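PDB 5TJJ: transcriptional regulator, IclR family from Alicyclobacillus acidocaldarius subsp. acidocaldarius, which probably binds DNA through a helix-turn-helix domain and regulates transcription. Local coordinates for residues 149-152 / 157-160; 209-214 / 220-225. One frame throughout, in Å; residues are numbered along the deposited sequence.

Contact 1: 149-152 / 157-160; sequences CFLA and STWR
The indole of Trp159 reaches the backbone carbonyl of Leu151, on helix 144-151. Its NE1 donates a hydrogen bond to Leu151 O, at 2.9 Å. The bond is bent, with an N-H...O angle of 137°. The donor sits above the carbonyl plane of Leu151, and the oxygen is tilted a little from the indole plane. The next carbonyl lies at the same ring's edge: Ala152 O is 3.6 Å from Trp159 CZ2 and in the plane of the ring. This is the tight, buried part of the contact. In Trp159 CG stands anti to the carbonyl carbon (chi1 -60°), and with chi2 near 0° the ring is turned edge-on to these two oxygens. The other part is thinner. Leu151 CD2 touches Thr158 CG2 at 3.9 Å, one methyl against another. Thr158 is partly exposed, and Ser157 and Arg160, on the same helix, are exposed. A phenylalanine in place of Trp159 would probably leave Leu151 O without this donor and open a gap beside Ala152 O. The contact joins two consecutive helices, 144-151 and 156-164, across a short turn. Helix 178-191 packs on both: Leu185 touches Leu151 and Trp159, and Val188 meets Ala152. Cys149 and Phe150 face the sheet, Cys149 at strands 204-212 and 218-227 and Phe150 at strand 218-227.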
loop_
_atom_site.group_PDB
_atom_site.type_symbol
_atom_site.label_atom_id
_atom_site.label_comp_id
_atom_site.label_asym_id
_atom_site.label_seq_id
_atom_site.Cartn_x
_atom_site.Cartn_y
_atom_site.Cartn_z
ATOM N N CYS A 149 -14.028 -1.904 23.229
ATOM C CA CYS A 149 -12.822 -1.485 22.535
ATOM C C CYS A 149 -13.065 -0.429 21.482
ATOM O O CYS A 149 -12.172 0.357 21.245
ATOM C CB CYS A 149 -12.081 -2.642 21.892
ATOM S SG CYS A 149 -11.244 -3.686 23.074
ATOM N N PHE A 150 -14.238 -0.419 20.842
ATOM C CA PHE A 150 -14.595 0.660 19.899
ATOM C C PHE A 150 -14.945 1.916 20.700
ATOM O O PHE A 150 -14.334 2.972 20.501
ATOM C CB PHE A 150 -15.769 0.278 18.992
ATOM C CG PHE A 150 -15.475 -0.811 17.980
ATOM C CD1 PHE A 150 -14.754 -0.546 16.840
ATOM C CD2 PHE A 150 -15.997 -2.093 18.140
ATOM C CE1 PHE A 150 -14.513 -1.535 15.884
ATOM C CE2 PHE A 150 -15.767 -3.092 17.185
ATOM C CZ PHE A 150 -15.018 -2.814 16.060
ATOM N N LEU A 151 -15.881 1.781 21.635
ATOM C CA LEU A 151 -16.416 2.925 22.375
ATOM C C LEU A 151 -15.421 3.692 23.230
ATOM O O LEU A 151 -15.444 4.909 23.253
ATOM C CB LEU A 151 -17.551 2.504 23.284
ATOM C CG LEU A 151 -18.971 2.595 22.757
ATOM C CD1 LEU A 151 -19.915 2.279 23.908
ATOM C CD2 LEU A 151 -19.268 3.985 22.226
ATOM N N ALA A 152 -14.545 2.984 23.922
ATOM C CA ALA A 152 -13.617 3.620 24.826
ATOM C C ALA A 152 -12.754 4.690 24.141
ATOM O O ALA A 152 -12.233 5.625 24.810
ATOM C CB ALA A 152 -12.737 2.564 25.476
ATOM N N SER A 157 -18.628 12.347 24.678
ATOM C CA SER A 157 -20.013 12.703 24.255
ATOM C C SER A 157 -20.754 11.507 23.630
ATOM O O SER A 157 -21.934 11.368 23.822
ATOM C CB SER A 157 -20.051 13.939 23.334
ATOM O OG SER A 157 -19.323 13.692 22.153
ATOM N N THR A 158 -20.042 10.634 22.927
ATOM C CA THR A 158 -20.609 9.400 22.407
ATOM C C THR A 158 -20.936 8.427 23.548
ATOM O O THR A 158 -21.974 7.765 23.520
ATOM C CB THR A 158 -19.625 8.735 21.422
ATOM O OG1 THR A 158 -19.286 9.668 20.389
ATOM C CG2 THR A 158 -20.233 7.468 20.784
ATOM N N TRP A 159 -20.062 8.342 24.551
ATOM C CA TRP A 159 -20.333 7.455 25.671
ATOM C C TRP A 159 -21.665 7.850 26.282
ATOM O O TRP A 159 -22.505 7.002 26.544
ATOM C CB TRP A 159 -19.310 7.543 26.813
ATOM C CG TRP A 159 -17.945 7.253 26.534
ATOM C CD1 TRP A 159 -17.409 6.811 25.363
ATOM C CD2 TRP A 159 -16.874 7.322 27.476
ATOM N NE1 TRP A 159 -16.050 6.614 25.504
ATOM C CE2 TRP A 159 -15.692 6.910 26.795
ATOM C CE3 TRP A 159 -16.788 7.702 28.821
ATOM C CZ2 TRP A 159 -14.442 6.853 27.423
ATOM C CZ3 TRP A 159 -15.544 7.676 29.443
ATOM C CH2 TRP A 159 -14.382 7.236 28.743
ATOM N N ARG A 160 -21.824 9.142 26.529
ATOM C CA ARG A 160 -23.025 9.658 27.146
ATOM C C ARG A 160 -24.259 9.447 26.279
ATOM O O ARG A 160 -25.317 9.095 26.827
ATOM C CB ARG A 160 -22.869 11.119 27.542
ATOM C CG ARG A 160 -21.952 11.319 28.731
ATOM C CD ARG A 160 -22.042 12.725 29.283
ATOM N NE ARG A 160 -21.354 13.659 28.409
ATOM C CZ ARG A 160 -20.028 13.872 28.370
ATOM N NH1 ARG A 160 -19.539 14.778 27.513
ATOM N NH2 ARG A 160 -19.181 13.194 29.173
#

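Contact 2: 209-214 / 220-225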
loop_
_atom_site.group_PDB
_atom_site.type_symbol
_atom_site.label_atom_id
_atom_site.label_comp_id
_atom_site.label_asym_id
_atom_site.label_seq_id
_atom_site.Cartn_x
_atom_site.Cartn_y
_atom_site.Cartn_z
ATOM N N VAL A 209 -8.938 -6.345 21.746
ATOM C CA VAL A 209 -7.944 -5.308 21.651
ATOM C C VAL A 209 -8.260 -4.486 20.424
ATOM O O VAL A 209 -8.634 -5.047 19.398
ATOM C CB VAL A 209 -6.537 -5.926 21.530
ATOM C CG1 VAL A 209 -5.466 -4.854 21.267
ATOM C CG2 VAL A 209 -6.215 -6.640 22.809
ATOM N N PRO A 210 -8.111 -3.164 20.524
ATOM C CA PRO A 210 -8.409 -2.280 19.397
ATOM C C PRO A 210 -7.307 -2.260 18.337
ATOM O O PRO A 210 -6.141 -2.471 18.677
ATOM C CB PRO A 210 -8.518 -0.912 20.054
ATOM C CG PRO A 210 -7.641 -0.998 21.254
ATOM C CD PRO A 210 -7.812 -2.404 21.750
ATOM N N VAL A 211 -7.690 -2.026 17.069
ATOM C CA VAL A 211 -6.719 -1.724 15.989
ATOM C C VAL A 211 -6.918 -0.268 15.602
ATOM O O VAL A 211 -8.035 0.125 15.275
ATOM C CB VAL A 211 -6.934 -2.635 14.749
ATOM C CG1 VAL A 211 -6.037 -2.268 13.578
ATOM C CG2 VAL A 211 -6.713 -4.071 15.130
ATOM N N PHE A 212 -5.845 0.524 15.632
ATOM C CA PHE A 212 -5.932 1.935 15.267
ATOM C C PHE A 212 -5.520 2.147 13.820
ATOM O O PHE A 212 -4.712 1.400 13.295
ATOM C CB PHE A 212 -5.046 2.778 16.173
ATOM C CG PHE A 212 -5.307 2.561 17.632
ATOM C CD1 PHE A 212 -6.346 3.246 18.278
ATOM C CD2 PHE A 212 -4.506 1.689 18.377
ATOM C CE1 PHE A 212 -6.593 3.039 19.626
ATOM C CE2 PHE A 212 -4.751 1.494 19.738
ATOM C CZ PHE A 212 -5.805 2.158 20.353
ATOM N N ASN A 213 -6.059 3.177 13.187
ATOM C CA ASN A 213 -5.707 3.516 11.802
ATOM C C ASN A 213 -4.938 4.835 11.755
ATOM O O ASN A 213 -4.476 5.329 12.798
ATOM C CB ASN A 213 -6.966 3.531 10.921
ATOM C CG ASN A 213 -7.884 4.678 11.225
ATOM O OD1 ASN A 213 -7.526 5.649 11.889
ATOM N ND2 ASN A 213 -9.089 4.562 10.753
ATOM N N GLN A 214 -4.778 5.401 10.561
ATOM C CA GLN A 214 -3.928 6.583 10.412
ATOM C C GLN A 214 -4.498 7.874 11.039
ATOM O O GLN A 214 -3.743 8.765 11.331
ATOM C CB GLN A 214 -3.447 6.773 8.964
ATOM C CG GLN A 214 -4.405 7.410 7.982
ATOM C CD GLN A 214 -5.298 6.393 7.313
ATOM O OE1 GLN A 214 -5.847 5.490 7.973
ATOM N NE2 GLN A 214 -5.448 6.524 5.984
ATOM N N LEU A 220 -11.403 -1.342 13.695
ATOM C CA LEU A 220 -11.299 -2.775 13.734
ATOM C C LEU A 220 -10.934 -3.197 15.131
ATOM O O LEU A 220 -10.162 -2.499 15.810
ATOM C CB LEU A 220 -10.212 -3.235 12.767
ATOM C CG LEU A 220 -10.516 -3.205 11.268
ATOM C CD1 LEU A 220 -9.270 -3.672 10.495
ATOM C CD2 LEU A 220 -11.738 -4.061 10.946
ATOM N N VAL A 221 -11.459 -4.344 15.555
ATOM C CA VAL A 221 -11.091 -4.943 16.836
ATOM C C VAL A 221 -10.756 -6.402 16.608
ATOM O O VAL A 221 -11.386 -7.038 15.792
ATOM C CB VAL A 221 -12.211 -4.779 17.852
ATOM C CG1 VAL A 221 -11.989 -5.643 19.098
ATOM C CG2 VAL A 221 -12.349 -3.300 18.249
ATOM N N LEU A 222 -9.720 -6.889 17.285
ATOM C CA LEU A 222 -9.366 -8.285 17.279
ATOM C C LEU A 222 -9.821 -8.841 18.596
ATOM O O LEU A 222 -9.506 -8.283 19.631
ATOM C CB LEU A 222 -7.848 -8.521 17.171
ATOM C CG LEU A 222 -7.047 -7.811 16.107
ATOM C CD1 LEU A 222 -5.638 -8.354 16.115
ATOM C CD2 LEU A 222 -7.660 -8.038 14.743
ATOM N N SER A 223 -10.496 -9.985 18.547
ATOM C CA SER A 223 -11.083 -10.593 19.733
ATOM C C SER A 223 -10.902 -12.112 19.773
ATOM O O SER A 223 -10.796 -12.749 18.745
ATOM C CB SER A 223 -12.547 -10.243 19.764
ATOM O OG SER A 223 -13.112 -10.717 20.958
ATOM N N CYS A 224 -10.868 -12.671 20.976
ATOM C CA CYS A 224 -10.743 -14.126 21.202
ATOM C C CYS A 224 -11.941 -14.587 22.009
ATOM O O CYS A 224 -12.263 -13.991 23.046
ATOM C CB CYS A 224 -9.487 -14.452 22.015
ATOM S SG CYS A 224 -8.069 -14.821 20.998
ATOM N N LEU A 225 -12.581 -15.654 21.559
ATOM C CA LEU A 225 -13.675 -16.274 22.304
ATOM C C LEU A 225 -13.207 -17.582 22.914
ATOM O O LEU A 225 -12.493 -18.346 22.272
ATOM C CB LEU A 225 -14.901 -16.512 21.409
ATOM C CG LEU A 225 -15.423 -15.270 20.663
ATOM C CD1 LEU A 225 -16.664 -15.622 19.853
ATOM C CD2 LEU A 225 -15.721 -14.120 21.612
#
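Val209 O is met by two residues of the facing strand. Leu222 N donates a hydrogen bond to it at 3.0 Å. The CA-H of Val221 adds a weaker C-H...O contact, with Val221 CA 3.6 Å from Val209 O. The CG1 methyl of Val221 also packs on this oxygen, at 3.4 Å. With chi1 at 168°, CG1 lies opposite the backbone N of Val221 and close to Val209 O. Val209 N returns a bond to Leu222 O at 2.9 Å, so Val209 and Leu222 form an antiparallel hydrogen-bonded pair. Pro210 and Val221 follow as a non-hydrogen-bonded pair. Proline has no N-H to give, and this position asks for none between the two strands. Beyond it, Val211 N donates to Leu220 O at 2.8 Å. On the face shared by Val209, Val211, Leu220 and Leu222, Val211 CG2 leans on Leu222 CG at 3.9 Å, and Val211 CB is as far from Leu220 CB. Helix 233-253 packs on this face through Leu243, Ala247 and Val250. Pro210 and Val221 point to the other face, where helix 144-151 lies. The strands form a beta hairpin, in which Ser223 OG also bonds Val207 O. Between 209-214 and 220-225 the hydrogen bonds join backbone to backbone and the touching side chains are apolar, as befits a sheet buried between helices.

Contact 1 comes first along the chain and closes before contact 2 opens. Their centres are about 15 Å apart. Both lie in the C-terminal region of the IclR family, which belongs to the GAF clan, and the six-stranded antiparallel sheet fits that fold. Contact 2 pairs two neighbouring strands of the sheet. Contact 1 links helices 144-151 and 156-164 on one side of it. The two meet directly, because Phe150 CZ lies 3.5 Å from Val221 CG2 and Cys149 CB 3.7 Å from that same methyl. Helix 144-151 therefore lies between the sheet and helix 156-164. Domains of this kind probably sense effectors.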